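Local coordinates for protein fimbrial subunit CupB6 (Pseudomonas aeruginosa, PDB 5CYL) that probably serves as the adhesive tip of a chaperone-usher pilus and helps the bacterium attach to surfaces and build biofilm, at residues G61-G66 against T151-A156; W155-L160 against L170-D175; K207-E212 against A250-E255; L273-G278 against G332-A337; I285-G290 against L316-I321. All coordinates share one frame; numbering follows the deposited sequence.

Contact 1 of 5, residues G61-G66 against T151-A156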
# COMPACT_ATOMS: atom_id res chain seq x y z
N GLY A 61 -11.97 26.84 16.27
CA GLY A 61 -12.90 25.73 16.14
C GLY A 61 -12.63 24.89 14.89
O GLY A 61 -12.01 25.36 13.94
N GLY A 62 -13.10 23.65 14.90
CA GLY A 62 -13.03 22.80 13.71
C GLY A 62 -14.23 21.90 13.59
O GLY A 62 -14.87 21.56 14.57
N ASN A 63 -14.58 21.53 12.38
CA ASN A 63 -15.49 20.40 12.17
C ASN A 63 -15.38 19.91 10.74
O ASN A 63 -14.93 20.64 9.86
CB ASN A 63 -16.91 20.80 12.47
CG ASN A 63 -17.50 21.69 11.42
OD1 ASN A 63 -16.81 22.49 10.79
ND2 ASN A 63 -18.78 21.57 11.21
N TRP A 64 -15.79 18.68 10.51
CA TRP A 64 -15.81 18.09 9.18
C TRP A 64 -17.25 18.16 8.73
O TRP A 64 -18.16 17.71 9.44
CB TRP A 64 -15.37 16.62 9.19
CG TRP A 64 -13.91 16.39 9.20
CD1 TRP A 64 -13.14 16.14 10.30
CD2 TRP A 64 -13.02 16.34 8.08
NE1 TRP A 64 -11.81 15.98 9.93
CE2 TRP A 64 -11.73 16.07 8.57
CE3 TRP A 64 -13.19 16.49 6.72
CZ2 TRP A 64 -10.61 16.00 7.74
CZ3 TRP A 64 -12.07 16.38 5.89
CH2 TRP A 64 -10.81 16.15 6.42
N SER A 65 -17.47 18.71 7.54
CA SER A 65 -18.83 18.69 6.96
C SER A 65 -18.81 17.94 5.64
O SER A 65 -17.75 17.62 5.07
CB SER A 65 -19.38 20.10 6.76
OG SER A 65 -18.41 20.88 6.11
N GLY A 66 -20.00 17.63 5.14
CA GLY A 66 -20.11 16.94 3.85
C GLY A 66 -20.17 15.44 3.99
O GLY A 66 -20.22 14.71 3.01
N THR A 151 -15.60 18.02 3.72
CA THR A 151 -14.80 19.24 3.78
C THR A 151 -14.36 19.56 5.20
O THR A 151 -15.12 19.43 6.15
CB THR A 151 -15.52 20.46 3.17
OG1 THR A 151 -16.82 20.58 3.73
CG2 THR A 151 -15.65 20.31 1.68
N LEU A 152 -13.10 19.96 5.34
CA LEU A 152 -12.51 20.35 6.62
C LEU A 152 -12.64 21.87 6.89
O LEU A 152 -12.03 22.68 6.17
CB LEU A 152 -11.02 19.96 6.66
CG LEU A 152 -10.28 20.39 7.95
CD1 LEU A 152 -10.93 19.65 9.13
CD2 LEU A 152 -8.77 20.17 7.91
N ASN A 153 -13.36 22.25 7.94
CA ASN A 153 -13.55 23.67 8.27
C ASN A 153 -12.83 24.09 9.54
O ASN A 153 -13.04 23.52 10.60
CB ASN A 153 -15.02 23.99 8.41
CG ASN A 153 -15.84 23.40 7.28
OD1 ASN A 153 -15.86 23.92 6.16
ND2 ASN A 153 -16.53 22.33 7.57
N LEU A 154 -11.94 25.06 9.39
CA LEU A 154 -11.28 25.67 10.54
C LEU A 154 -11.92 27.02 10.79
O LEU A 154 -12.04 27.84 9.89
CB LEU A 154 -9.79 25.83 10.26
CG LEU A 154 -9.07 24.54 9.84
CD1 LEU A 154 -7.58 24.76 9.66
CD2 LEU A 154 -9.30 23.44 10.87
N TRP A 155 -12.32 27.26 12.02
CA TRP A 155 -12.92 28.55 12.38
C TRP A 155 -12.06 29.34 13.35
O TRP A 155 -11.84 28.89 14.47
CB TRP A 155 -14.27 28.31 13.02
CG TRP A 155 -15.22 27.54 12.16
CD1 TRP A 155 -15.15 26.22 11.86
CD2 TRP A 155 -16.39 28.04 11.51
NE1 TRP A 155 -16.22 25.85 11.08
CE2 TRP A 155 -16.99 26.96 10.85
CE3 TRP A 155 -16.99 29.30 11.44
CZ2 TRP A 155 -18.17 27.09 10.11
CZ3 TRP A 155 -18.17 29.44 10.71
CH2 TRP A 155 -18.74 28.34 10.04
N ALA A 156 -11.61 30.52 12.96
CA ALA A 156 -11.10 31.50 13.97
C ALA A 156 -12.19 32.49 14.32
O ALA A 156 -12.60 33.25 13.47
CB ALA A 156 -9.89 32.24 13.46
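Leu152 lies over one face of the Trp64 indole. Its CB sits 3.9 Å from the centroid of the six-membered ring, close to the ring normal, a CH-pi contact. Its CD1 lies over the CE2 and NE1 side, offset toward the rim, 3.7 Å from Trp64 CE2. Leu152 CG is anti to the backbone N (chi1 177°), and this carries CD1 across the ring. The opposite face of the sheet is polar. There Asn63 and Asn153 meet with their amide planes 44° apart. Asn153 ND2 donates to Ser65 OG at 2.8 Å, with OG in the plane of the donor amide. The same ND2 also reaches Asn63 OD1 at 3.2 Å, but that oxygen is tilted from the Asn153 plane and is approached from above its own carbonyl plane. Ser65 OG and Thr151 OG1 share a further hydrogen bond of 2.9 Å. Trp155 turns its pyrrole edge to this group, and NE1 gives Asn63 OD1 a weak bond of 3.4 Å. Asn63 ND2 is taken by Asp102 O, and Asn153 OD1 by Ser187 OG. Gly61, Asn63 and Ser65 form the antiparallel hydrogen-bonded pairs with Trp155, Asn153 and Thr151. The two inner strands of a four-stranded sheet are thus joined differently on each side: one greasy, the other a chain of amides and hydroxyls that probably helps, with Asp102 and Ser187, to fix both asparagines.

Contact 2 of 5, residues W155-L160 against L170-D175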
# COMPACT_ATOMS: atom_id res chain seq x y z
N TRP A 155 -12.32 27.26 12.02
CA TRP A 155 -12.92 28.55 12.38
C TRP A 155 -12.06 29.34 13.35
O TRP A 155 -11.84 28.89 14.47
CB TRP A 155 -14.27 28.31 13.02
CG TRP A 155 -15.22 27.54 12.16
CD1 TRP A 155 -15.15 26.22 11.86
CD2 TRP A 155 -16.39 28.04 11.51
NE1 TRP A 155 -16.22 25.85 11.08
CE2 TRP A 155 -16.99 26.96 10.85
CE3 TRP A 155 -16.99 29.30 11.44
CZ2 TRP A 155 -18.17 27.09 10.11
CZ3 TRP A 155 -18.17 29.44 10.71
CH2 TRP A 155 -18.74 28.34 10.04
N ALA A 156 -11.61 30.52 12.96
CA ALA A 156 -11.10 31.50 13.97
C ALA A 156 -12.19 32.49 14.32
O ALA A 156 -12.60 33.25 13.47
CB ALA A 156 -9.89 32.24 13.46
N VAL A 157 -12.66 32.47 15.55
CA VAL A 157 -13.82 33.30 15.94
C VAL A 157 -13.53 34.16 17.18
O VAL A 157 -13.11 33.64 18.23
CB VAL A 157 -15.07 32.44 16.20
CG1 VAL A 157 -16.27 33.29 16.62
CG2 VAL A 157 -15.43 31.63 14.97
N ASP A 158 -13.73 35.47 17.03
CA ASP A 158 -13.53 36.40 18.15
C ASP A 158 -14.72 36.30 19.10
O ASP A 158 -15.87 36.32 18.66
CB ASP A 158 -13.33 37.83 17.64
CG ASP A 158 -13.25 38.86 18.78
OD1 ASP A 158 -14.30 39.21 19.36
OD2 ASP A 158 -12.13 39.32 19.10
N ARG A 159 -14.42 36.20 20.39
CA ARG A 159 -15.46 36.13 21.45
C ARG A 159 -15.02 36.80 22.76
O ARG A 159 -13.82 36.96 23.00
CB ARG A 159 -15.82 34.66 21.70
CG ARG A 159 -16.41 33.95 20.49
CD ARG A 159 -17.92 33.94 20.52
NE ARG A 159 -18.25 33.00 21.59
CZ ARG A 159 -19.46 32.73 22.01
NH1 ARG A 159 -20.49 33.34 21.46
NH2 ARG A 159 -19.65 31.83 22.96
N LEU A 160 -15.98 37.18 23.61
CA LEU A 160 -15.62 37.72 24.94
C LEU A 160 -14.90 36.64 25.74
O LEU A 160 -15.30 35.50 25.66
CB LEU A 160 -16.85 38.22 25.71
CG LEU A 160 -17.63 39.42 25.12
CD1 LEU A 160 -18.78 39.80 26.05
CD2 LEU A 160 -16.76 40.63 24.80
N LEU A 170 -19.11 25.48 19.22
CA LEU A 170 -18.62 26.86 19.18
C LEU A 170 -19.68 27.69 18.54
O LEU A 170 -19.95 27.53 17.36
CB LEU A 170 -17.33 27.00 18.36
CG LEU A 170 -16.95 28.42 18.03
CD1 LEU A 170 -16.66 29.18 19.31
CD2 LEU A 170 -15.72 28.45 17.14
N ALA A 171 -20.30 28.56 19.34
CA ALA A 171 -21.36 29.47 18.84
C ALA A 171 -20.70 30.58 18.03
O ALA A 171 -19.70 31.15 18.45
CB ALA A 171 -22.15 30.04 19.98
N VAL A 172 -21.21 30.84 16.84
CA VAL A 172 -20.66 31.91 16.01
C VAL A 172 -21.68 33.03 16.02
O VAL A 172 -22.79 32.83 15.55
CB VAL A 172 -20.34 31.50 14.55
CG1 VAL A 172 -19.71 32.68 13.83
CG2 VAL A 172 -19.37 30.32 14.52
N PRO A 173 -21.31 34.21 16.54
CA PRO A 173 -22.31 35.28 16.63
C PRO A 173 -22.86 35.73 15.29
O PRO A 173 -22.12 35.77 14.30
CB PRO A 173 -21.53 36.42 17.30
CG PRO A 173 -20.53 35.72 18.14
CD PRO A 173 -20.10 34.55 17.31
N ALA A 174 -24.15 36.05 15.31
CA ALA A 174 -24.89 36.60 14.16
C ALA A 174 -24.36 37.98 13.71
O ALA A 174 -24.33 38.26 12.52
CB ALA A 174 -26.38 36.68 14.48
N ASP A 175 -23.90 38.79 14.66
CA ASP A 175 -23.43 40.16 14.43
C ASP A 175 -22.10 40.31 13.66
O ASP A 175 -21.24 39.45 13.68
CB ASP A 175 -23.30 40.90 15.76
CG ASP A 175 -22.15 40.39 16.61
OD1 ASP A 175 -21.00 40.45 16.15
OD2 ASP A 175 -22.40 39.92 17.73
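Arg159 at the end of strand 151-160 bends over Ala171 and Pro173 of the following loop. Its CB points toward that loop, but the first contact comes further out, at CD. The chain turns twice on the way, at chi2 (-97°) and chi3 (-71°), and these bends bring its outer part over Ala171 O and against Pro173. CD meets the Pro173 ring, 3.9 Å from Pro173 CD. From there the chain passes over one carbonyl. Arg159 NE and CZ stay near Ala171 O, and NH1 is 3.8 Å from it. This oxygen lies over a face of the guanidinium, not at its edge, and none of the arginine N-H groups is bonded to it. NH1 also rests 4.0 Å from Ala171 CB, and Pro173 CG comes in near the guanidinium plane. Behind the arginine, Val157 uses both its methyl groups. CG1 reaches Pro173 CD at 4.1 Å. CG2 slides past Leu170 CD2 at 3.9 Å and also nears Val172 CG2. Trp155 closes the row with its benzene part, where CE3 is 4.0 Å from Val172 CG2 and the two side chains cross at about a right angle. Leu170 continues inward to Val59 of the neighbouring strand 56-65, and its backbone bonds to Pro105. The segments meet through aliphatic groups and one guanidinium lying over a carbonyl oxygen. The loop therefore lies on the strand as a lid, without extending the sheet.

Contact 3 of 5, residues K207-E212 against A250-E255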
# COMPACT_ATOMS: atom_id res chain seq x y z
N LYS A 207 5.37 -2.21 -2.59
CA LYS A 207 4.78 -3.52 -2.83
C LYS A 207 5.62 -4.47 -3.68
O LYS A 207 5.10 -5.37 -4.30
CB LYS A 207 3.40 -3.35 -3.46
CG LYS A 207 2.40 -2.62 -2.58
CD LYS A 207 1.91 -3.50 -1.44
CE LYS A 207 0.65 -2.95 -0.81
NZ LYS A 207 -0.43 -2.75 -1.80
N LYS A 208 6.93 -4.27 -3.74
CA LYS A 208 7.75 -5.08 -4.66
C LYS A 208 8.95 -5.74 -4.00
O LYS A 208 9.41 -5.31 -2.99
CB LYS A 208 8.19 -4.25 -5.86
CG LYS A 208 7.02 -3.85 -6.75
CD LYS A 208 7.42 -3.23 -8.08
CE LYS A 208 8.19 -1.94 -7.91
NZ LYS A 208 8.43 -1.28 -9.22
N CYS A 209 9.40 -6.83 -4.59
CA CYS A 209 10.58 -7.53 -4.13
C CYS A 209 11.69 -7.13 -5.07
O CYS A 209 11.46 -6.52 -6.08
CB CYS A 209 10.38 -9.06 -4.12
SG CYS A 209 8.95 -9.63 -3.17
N LYS A 210 12.91 -7.50 -4.72
CA LYS A 210 14.07 -7.25 -5.53
C LYS A 210 14.27 -8.39 -6.51
O LYS A 210 14.41 -9.57 -6.13
CB LYS A 210 15.29 -7.09 -4.61
CG LYS A 210 16.62 -7.07 -5.34
CD LYS A 210 17.76 -7.64 -4.50
CE LYS A 210 18.77 -8.39 -5.39
NZ LYS A 210 20.20 -8.07 -5.11
N VAL A 211 14.33 -8.02 -7.78
CA VAL A 211 14.52 -8.99 -8.85
C VAL A 211 15.82 -8.77 -9.63
O VAL A 211 16.00 -7.72 -10.23
CB VAL A 211 13.33 -8.95 -9.84
CG1 VAL A 211 13.52 -9.94 -10.99
CG2 VAL A 211 12.03 -9.21 -9.11
N GLU A 212 16.68 -9.77 -9.63
CA GLU A 212 17.91 -9.71 -10.41
C GLU A 212 17.57 -10.28 -11.76
O GLU A 212 17.30 -11.46 -11.88
CB GLU A 212 19.05 -10.47 -9.73
CG GLU A 212 18.69 -11.88 -9.27
CD GLU A 212 19.87 -12.84 -9.20
OE1 GLU A 212 20.00 -13.59 -8.21
OE2 GLU A 212 20.69 -12.84 -10.13
N ALA A 250 6.74 -5.58 2.94
CA ALA A 250 5.88 -6.41 3.82
C ALA A 250 4.62 -6.93 3.14
O ALA A 250 4.23 -8.07 3.35
CB ALA A 250 5.51 -5.67 5.10
N LEU A 251 4.00 -6.09 2.32
CA LEU A 251 2.71 -6.37 1.68
C LEU A 251 2.81 -6.83 0.24
O LEU A 251 1.80 -6.97 -0.43
CB LEU A 251 1.87 -5.10 1.71
CG LEU A 251 0.77 -5.04 2.73
CD1 LEU A 251 1.16 -5.62 4.07
CD2 LEU A 251 0.36 -3.58 2.87
N ALA A 252 4.04 -7.05 -0.23
CA ALA A 252 4.27 -7.62 -1.57
C ALA A 252 3.64 -9.03 -1.65
O ALA A 252 3.75 -9.83 -0.70
CB ALA A 252 5.76 -7.66 -1.90
N LYS A 253 2.98 -9.31 -2.76
CA LYS A 253 2.38 -10.60 -2.99
C LYS A 253 2.68 -10.96 -4.42
O LYS A 253 1.77 -10.82 -5.24
CB LYS A 253 0.86 -10.56 -2.75
CG LYS A 253 0.49 -10.46 -1.26
CD LYS A 253 -0.78 -11.25 -0.95
CE LYS A 253 -1.91 -10.80 -1.88
NZ LYS A 253 -3.22 -11.48 -1.64
N PRO A 254 3.94 -11.40 -4.73
CA PRO A 254 4.20 -11.58 -6.15
C PRO A 254 3.72 -12.89 -6.73
O PRO A 254 3.39 -13.83 -6.02
CB PRO A 254 5.74 -11.55 -6.25
CG PRO A 254 6.25 -11.58 -4.86
CD PRO A 254 5.11 -11.91 -3.97
N GLU A 255 3.67 -12.91 -8.06
CA GLU A 255 3.23 -14.10 -8.79
C GLU A 255 4.25 -14.44 -9.85
O GLU A 255 5.01 -13.59 -10.28
CB GLU A 255 1.87 -13.86 -9.41
CG GLU A 255 0.73 -13.93 -8.41
CD GLU A 255 -0.62 -13.71 -9.03
OE1 GLU A 255 -0.81 -12.78 -9.86
OE2 GLU A 255 -1.53 -14.48 -8.67
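Cys209 and Ala252 meet at one end of the immunoglobulin-like pilin domain, in the loops that lead into strands 215-225 and 255-260. Cys209 SG is 4.0 Å from Ala252 CB and 3.7 Å from Pro254 CG, so the sulfur rests against both small apolar groups. SG lies anti to the carbonyl carbon of its own residue (chi1 -55°), which turns it toward the 250-255 segment. Ala252 CB also packs against the Lys207 carbonyl, 3.4 Å from its O. Further out, the Lys207 chain crosses Leu251 obliquely. Its CE approaches Leu251 CD2 at 3.7 Å. The lysine thus spends its aliphatic part on leucine. Its ammonium group passes on to Gly139 O, in the N-terminal half of the chain. A second shell surrounds these groups. Cys209 is joined to Cys248 by a disulfide, just before the 250-255 segment. This bond links the loop before strand 215-225 to the loop after strand 239-245. Lys208 and Ala249 add backbone bonding beside it. Arg307 NH1 holds Ala252 O, and Leu245 lies against both Cys209 and Pro254. Leu251 touches Leu26, again from the N-terminal half. The contact therefore also helps to join the two halves of this elongated chain, through the Lys207 ammonium and through Leu251 on Leu26, among others. Where the lysine chain meets the leucine, Lys207 CD and CE each lie 3.5 Å from Leu251 CB.

Contact 4 of 5, residues L273-G278 against G332-A337; sequences LSLKSG and GVADGA
Leu275 has CG anti to its carbonyl carbon (chi1 -61°), and this brings both its methyl groups to Ala334. Lys276 has CG anti to the backbone N (chi1 -167°) and an extended chain, so its ammonium group leads away while CB stays near Asp335 O. The site is the break in strand 332-343 of the immunoglobulin-like pilin domain, where the connection between strands 255-260 and 283-289 passes over it. One direct bond joins the backbones. Lys276 N donates to Asp335 O, nearly straight at the hydrogen (173°) and nearly end-on to the carbonyl, though its modelled length is doubtfully short. Leu275 CA makes a bent CA-H...O contact with this oxygen, 3.3 Å away. Beside them, Leu275 CD1 is 3.8 Å from Ala334 CB, and CD2 is almost as near. Leu273 adds its CD1 beside Ala337 O, and its side chain goes on to Phe356 and Ile285. Strand 352-361 runs beside the break. There Gly358 N donates to Asp335 OD1, so the carboxylate ties its strand to the neighbour and not to the 273-278 segment. Ala334 O also has Tyr320 OH as a partner. A water lies between Lys276, Val333 and Asp335. It accepts from Asp335 N, at a separation that is doubtfully short, and can donate to Lys276 O and Val333 O, though it has more acceptors within reach than protons, so the sharing is not settled. The water oxygen is 2.8 Å from Lys276 O and 2.9 Å from Val333 O.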
# COMPACT_ATOMS: atom_id res chain seq x y z
N LEU A 273 6.69 -30.00 -20.24
CA LEU A 273 7.75 -29.19 -20.82
C LEU A 273 8.52 -29.98 -21.89
O LEU A 273 8.87 -31.14 -21.70
CB LEU A 273 8.68 -28.76 -19.72
CG LEU A 273 9.77 -27.76 -20.03
CD1 LEU A 273 9.22 -26.50 -20.63
CD2 LEU A 273 10.54 -27.44 -18.77
N SER A 274 8.83 -29.33 -22.99
CA SER A 274 9.43 -30.01 -24.14
C SER A 274 10.91 -30.22 -23.93
O SER A 274 11.54 -29.44 -23.24
CB SER A 274 9.21 -29.14 -25.39
OG SER A 274 10.42 -28.61 -25.95
N LEU A 275 11.48 -31.24 -24.56
CA LEU A 275 12.95 -31.40 -24.58
C LEU A 275 13.52 -30.65 -25.80
O LEU A 275 12.84 -30.56 -26.82
CB LEU A 275 13.36 -32.86 -24.62
CG LEU A 275 12.97 -33.79 -23.47
CD1 LEU A 275 13.53 -35.17 -23.76
CD2 LEU A 275 13.41 -33.33 -22.07
N LYS A 276 14.73 -30.07 -25.67
CA LYS A 276 15.43 -29.46 -26.81
C LYS A 276 15.62 -30.57 -27.85
O LYS A 276 15.96 -31.71 -27.51
CB LYS A 276 16.78 -28.87 -26.40
CG LYS A 276 17.36 -27.99 -27.49
CD LYS A 276 18.56 -27.15 -27.05
CE LYS A 276 18.74 -25.98 -28.03
NZ LYS A 276 19.46 -24.75 -27.57
N SER A 277 15.42 -30.26 -29.13
CA SER A 277 15.38 -31.34 -30.12
C SER A 277 16.78 -31.83 -30.56
O SER A 277 17.77 -31.15 -30.31
CB SER A 277 14.58 -30.92 -31.34
OG SER A 277 15.31 -29.96 -32.08
N GLY A 278 16.84 -33.02 -31.14
CA GLY A 278 18.10 -33.63 -31.50
C GLY A 278 18.71 -34.46 -30.39
O GLY A 278 19.91 -34.66 -30.37
N GLY A 332 18.80 -40.40 -25.61
CA GLY A 332 19.63 -39.25 -25.91
C GLY A 332 19.74 -38.17 -24.85
O GLY A 332 19.40 -38.37 -23.70
N VAL A 333 20.23 -37.01 -25.26
CA VAL A 333 20.43 -35.89 -24.34
C VAL A 333 19.06 -35.31 -24.06
O VAL A 333 18.35 -35.06 -25.01
CB VAL A 333 21.31 -34.81 -24.98
CG1 VAL A 333 21.23 -33.50 -24.19
CG2 VAL A 333 22.72 -35.32 -25.07
N ALA A 334 18.68 -35.15 -22.78
CA ALA A 334 17.35 -34.64 -22.46
C ALA A 334 17.45 -33.29 -21.77
O ALA A 334 17.58 -33.20 -20.53
CB ALA A 334 16.59 -35.62 -21.61
N ASP A 335 17.33 -32.23 -22.56
CA ASP A 335 17.44 -30.87 -22.00
C ASP A 335 16.21 -30.02 -22.26
O ASP A 335 15.65 -30.06 -23.33
CB ASP A 335 18.71 -30.17 -22.49
CG ASP A 335 19.99 -30.77 -21.90
OD1 ASP A 335 19.97 -31.60 -20.96
OD2 ASP A 335 21.07 -30.38 -22.42
N GLY A 336 15.81 -29.26 -21.25
CA GLY A 336 14.67 -28.37 -21.41
C GLY A 336 14.87 -27.06 -20.71
O GLY A 336 15.70 -26.95 -19.81
N ALA A 337 14.11 -26.06 -21.11
CA ALA A 337 14.29 -24.76 -20.47
C ALA A 337 12.96 -24.08 -20.22
O ALA A 337 12.09 -24.13 -21.07
CB ALA A 337 15.16 -23.89 -21.34
O HOH W 1 16.90 -32.56 -25.04

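Contact 5 of 5, residues I285-G290 against L316-I321; sequences IVVKNG and LSAAYI
Val287 and Leu316 cross obliquely at the apolar centre, with Val287 CG1 3.8 Å from Leu316 CD2. Val287 CG1 is anti to the backbone N (chi1 -167°), which sets this methyl group toward the partner strand. Ala318 lies on the same face, and its CB is 4.3 Å from Val287 CG2. Further along, Ile285 and Tyr320 run side by side in the same direction. Ile285 CG1 is 3.9 Å from Tyr320 CE1. Phe356 and Leu221 touch Ile285 and Ala318, Phe356 also touches Val287, and Phe241 touches Val287, Ala318 and Leu316. The tyrosine hydroxyl is bonded to Ala334 O. On the opposite face, Val286 CG1 meets Ile321 CD1 at 3.9 Å, and the two side chains cross at about a right angle. The backbones are joined through two antiparallel hydrogen-bonded pairs, Val286 with Ala319 and Lys288 with Ser317. Toward the end of strand 283-289 the contact turns polar. Ser317 OG rests against Lys288 CB at 3.6 Å. A water donates to Lys288 O and makes a weak bond with Ser317 OG. Lys288 NZ reaches Gln293 OE1 through another weak bond, and Asn289 OD1 accepts from Asp292 N where the chain turns. Such an antiparallel pair, with aromatic and branched residues facing strands 215-225 and 352-361 across the core, is typical of the immunoglobulin-like beta sandwich of pilin domains.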
# COMPACT_ATOMS: atom_id res chain seq x y z
N ILE A 285 9.42 -33.12 -19.61
CA ILE A 285 9.67 -32.80 -18.21
C ILE A 285 8.38 -32.31 -17.51
O ILE A 285 7.63 -31.51 -18.07
CB ILE A 285 10.77 -31.76 -18.12
CG1 ILE A 285 12.08 -32.37 -18.55
CG2 ILE A 285 10.93 -31.27 -16.71
CD1 ILE A 285 13.12 -31.35 -18.87
N VAL A 286 8.10 -32.81 -16.31
CA VAL A 286 6.99 -32.27 -15.52
C VAL A 286 7.48 -31.57 -14.24
O VAL A 286 8.33 -32.11 -13.55
CB VAL A 286 5.93 -33.32 -15.16
CG1 VAL A 286 5.08 -33.63 -16.37
CG2 VAL A 286 6.57 -34.57 -14.63
N VAL A 287 6.92 -30.41 -13.90
CA VAL A 287 7.29 -29.71 -12.68
C VAL A 287 6.10 -29.55 -11.76
O VAL A 287 5.04 -29.01 -12.14
CB VAL A 287 7.86 -28.33 -12.96
CG1 VAL A 287 8.52 -27.76 -11.72
CG2 VAL A 287 8.85 -28.42 -14.09
N LYS A 288 6.28 -29.99 -10.52
CA LYS A 288 5.20 -29.97 -9.57
C LYS A 288 5.30 -28.81 -8.54
O LYS A 288 6.31 -28.66 -7.87
CB LYS A 288 5.14 -31.30 -8.88
CG LYS A 288 4.04 -31.34 -7.88
CD LYS A 288 4.37 -32.44 -6.92
CE LYS A 288 3.15 -32.73 -6.11
NZ LYS A 288 3.38 -33.88 -5.19
N ASN A 289 4.22 -28.03 -8.43
CA ASN A 289 4.11 -26.90 -7.50
C ASN A 289 3.87 -27.46 -6.10
O ASN A 289 2.90 -28.15 -5.85
CB ASN A 289 2.99 -25.95 -7.97
CG ASN A 289 2.69 -24.80 -6.99
OD1 ASN A 289 2.80 -24.91 -5.76
ND2 ASN A 289 2.27 -23.68 -7.55
N GLY A 290 4.80 -27.14 -5.19
CA GLY A 290 4.78 -27.67 -3.83
C GLY A 290 3.58 -27.20 -3.04
O GLY A 290 3.03 -27.96 -2.23
N LEU A 316 9.44 -26.16 -5.82
CA LEU A 316 9.24 -26.93 -7.04
C LEU A 316 10.01 -28.25 -7.05
O LEU A 316 11.05 -28.37 -6.42
CB LEU A 316 9.64 -26.11 -8.27
CG LEU A 316 8.85 -24.84 -8.57
CD1 LEU A 316 9.59 -23.96 -9.56
CD2 LEU A 316 7.47 -25.15 -9.11
N SER A 317 9.48 -29.22 -7.77
CA SER A 317 10.17 -30.48 -8.03
C SER A 317 10.00 -30.84 -9.50
O SER A 317 8.98 -30.56 -10.11
CB SER A 317 9.66 -31.60 -7.12
OG SER A 317 8.45 -32.12 -7.61
N ALA A 318 11.01 -31.46 -10.08
CA ALA A 318 10.99 -31.79 -11.51
C ALA A 318 11.41 -33.24 -11.80
O ALA A 318 12.20 -33.82 -11.06
CB ALA A 318 11.86 -30.82 -12.28
N ALA A 319 10.86 -33.79 -12.87
CA ALA A 319 11.20 -35.14 -13.30
C ALA A 319 10.94 -35.32 -14.77
O ALA A 319 10.24 -34.53 -15.40
CB ALA A 319 10.46 -36.19 -12.50
N TYR A 320 11.58 -36.34 -15.34
CA TYR A 320 11.27 -36.78 -16.70
C TYR A 320 9.93 -37.52 -16.73
O TYR A 320 9.59 -38.26 -15.81
CB TYR A 320 12.37 -37.69 -17.20
CG TYR A 320 13.60 -36.92 -17.58
CD1 TYR A 320 13.54 -35.97 -18.62
CD2 TYR A 320 14.80 -37.11 -16.94
CE1 TYR A 320 14.65 -35.24 -18.99
CE2 TYR A 320 15.93 -36.38 -17.29
CZ TYR A 320 15.85 -35.45 -18.30
OH TYR A 320 16.98 -34.74 -18.71
N ILE A 321 9.17 -37.32 -17.79
CA ILE A 321 7.93 -38.09 -17.97
C ILE A 321 7.95 -38.75 -19.33
O ILE A 321 8.43 -38.15 -20.31
CB ILE A 321 6.69 -37.20 -17.84
CG1 ILE A 321 5.43 -38.06 -17.65
CG2 ILE A 321 6.58 -36.25 -19.02
CD1 ILE A 321 4.15 -37.29 -17.46
O HOH W 2 7.36 -29.96 -5.59

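Overall arrangement
Contacts 1 and 5 are buried antiparallel strand pairs in the two halves of the chain, on opposite sides of its centre and about 63 Å apart between centres. Contact 1 has one apolar and one amide-rich face. Contact 5 is apolar on both faces until its end. Contacts 2, 3 and 4 are only partly buried and involve loops. Contact 2 shares strand 151-160 with contact 1 and adds a mostly aliphatic lid. Contact 4 touches contact 5 through Tyr320 and Leu275, belongs to the same sheet, and combines a backbone bond and a water with leucine packing. Contact 3 lies nearest the centre of the chain and is marked by its disulfide.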